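Local coordinates for protein glycogen accumulation regulator GarA (Mycobacterium tuberculosis, PDB 6I2P) that probably regulates glycogen accumulation and central metabolism, using a forkhead-associated domain, a fold that recognises phosphothreonine, at residues G51-P54 / G55-L58. Numbering follows the deposited sequence.
Sequences GLPP and GSAL
Two donors of Ser-56 converge on the carbonyl oxygen of Pro-53. The hydroxyl OG gives the shorter bond, 2.7 Å to Pro-53 O, and the backbone N of Ser-56 closes the turn at 3.2 Å from the same oxygen, its N-H bent to 140°. Ser-56 OG lies between its own backbone N and carbonyl carbon (chi1 84°), a torsion that swings it back over the turn. There it also sits over a face of the Pro-53 ring, nearest Pro-53 CG at 3.3 Å and CD at 3.4 Å, so the buried hydroxyl is packed against the ring while bonded to that residue's carbonyl. Ahead of the turn, the fork of Leu-52 closes on Leu-58: CD1 and CD2 of Leu-52 each lie 3.9 Å from Leu-58 CB. The two leucine side chains cross at about a right angle, and the side chain of Leu-72, on strand 70-73, touches both Leu-52 and Ser-56. At the end of the turn, Ser-56 O accepts a hydrogen bond from Thr-149 OG1, while Ala-57 and Leu-58 pair through their backbones with Leu-73 and Leu-148. Pro-54 and Gly-55 fill the corners of a type II beta turn, with glycine at the positive-phi position (75°), leading into strand 57-61 of the FHA-domain beta sandwich.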
ATOM      1  N   GLY C  51     -10.040 -21.961 -31.437  1.00 61.89           N
ATOM      2  CA  GLY C  51      -9.305 -20.912 -32.140  1.00 61.19           C
ATOM      3  C   GLY C  51      -7.864 -20.664 -31.742  1.00 63.56           C
ATOM      4  O   GLY C  51      -7.299 -19.629 -32.105  1.00 62.48           O
ATOM      5  N   LEU C  52      -7.260 -21.590 -30.995  1.00 60.12           N
ATOM      6  CA  LEU C  52      -5.862 -21.466 -30.598  1.00 59.17           C
ATOM      7  C   LEU C  52      -5.021 -22.461 -31.403  1.00 67.14           C
ATOM      8  O   LEU C  52      -5.423 -23.626 -31.509  1.00 68.62           O
ATOM      9  CB  LEU C  52      -5.671 -21.698 -29.081  1.00 56.98           C
ATOM     10  CG  LEU C  52      -6.146 -20.608 -28.118  1.00 58.82           C
ATOM     11  CD1 LEU C  52      -5.805 -20.976 -26.692  1.00 57.74           C
ATOM     12  CD2 LEU C  52      -5.511 -19.259 -28.433  1.00 59.43           C
ATOM     13  N   PRO C  53      -3.866 -22.046 -31.986  1.00 65.24           N
ATOM     14  CA  PRO C  53      -3.036 -23.018 -32.729  1.00 68.04           C
ATOM     15  C   PRO C  53      -2.586 -24.202 -31.856  1.00 72.08           C
ATOM     16  O   PRO C  53      -2.397 -24.007 -30.652  1.00 69.31           O
ATOM     17  CB  PRO C  53      -1.850 -22.185 -33.238  1.00 70.06           C
ATOM     18  CG  PRO C  53      -1.835 -20.967 -32.417  1.00 71.35           C
ATOM     19  CD  PRO C  53      -3.248 -20.704 -31.973  1.00 65.42           C
ATOM     20  N   PRO C  54      -2.480 -25.442 -32.408  1.00 71.70           N
ATOM     21  CA  PRO C  54      -2.097 -26.595 -31.566  1.00 72.15           C
ATOM     22  C   PRO C  54      -0.798 -26.410 -30.782  1.00 75.00           C
ATOM     23  O   PRO C  54       0.155 -25.813 -31.293  1.00 75.09           O
ATOM     24  CB  PRO C  54      -1.997 -27.749 -32.567  1.00 77.86           C
ATOM     25  CG  PRO C  54      -2.851 -27.339 -33.709  1.00 83.25           C
ATOM     26  CD  PRO C  54      -2.699 -25.855 -33.810  1.00 76.34           C
ATOM     27  N   GLY C  55      -0.801 -26.886 -29.537  1.00 69.94           N
ATOM     28  CA  GLY C  55       0.339 -26.799 -28.632  1.00 68.55           C
ATOM     29  C   GLY C  55       0.569 -25.423 -28.037  1.00 68.68           C
ATOM     30  O   GLY C  55       1.592 -25.194 -27.385  1.00 67.68           O
ATOM     31  N   SER C  56      -0.377 -24.495 -28.249  1.00 63.20           N
ATOM     32  CA  SER C  56      -0.271 -23.134 -27.729  1.00 60.05           C
ATOM     33  C   SER C  56      -1.314 -22.834 -26.652  1.00 60.08           C
ATOM     34  O   SER C  56      -2.293 -23.568 -26.500  1.00 59.38           O
ATOM     35  CB  SER C  56      -0.346 -22.113 -28.862  1.00 63.87           C
ATOM     36  OG  SER C  56      -1.688 -21.827 -29.211  1.00 72.32           O
ATOM     37  N   ALA C  57      -1.089 -21.746 -25.908  1.00 54.38           N
ATOM     38  CA  ALA C  57      -1.981 -21.285 -24.852  1.00 51.87           C
ATOM     39  C   ALA C  57      -2.180 -19.773 -24.922  1.00 53.50           C
ATOM     40  O   ALA C  57      -1.484 -19.082 -25.671  1.00 53.26           O
ATOM     41  CB  ALA C  57      -1.442 -21.694 -23.493  1.00 51.64           C
ATOM     42  N   LEU C  58      -3.144 -19.266 -24.145  1.00 48.38           N
ATOM     43  CA  LEU C  58      -3.482 -17.855 -24.097  1.00 46.71           C
ATOM     44  C   LEU C  58      -3.692 -17.395 -22.659  1.00 50.17           C
ATOM     45  O   LEU C  58      -4.341 -18.084 -21.877  1.00 50.72           O
ATOM     46  CB  LEU C  58      -4.744 -17.609 -24.949  1.00 46.93           C
ATOM     47  CG  LEU C  58      -5.142 -16.168 -25.239  1.00 50.35           C
ATOM     48  CD1 LEU C  58      -4.220 -15.531 -26.281  1.00 50.86           C
ATOM     49  CD2 LEU C  58      -6.571 -16.109 -25.724  1.00 53.47           C
TER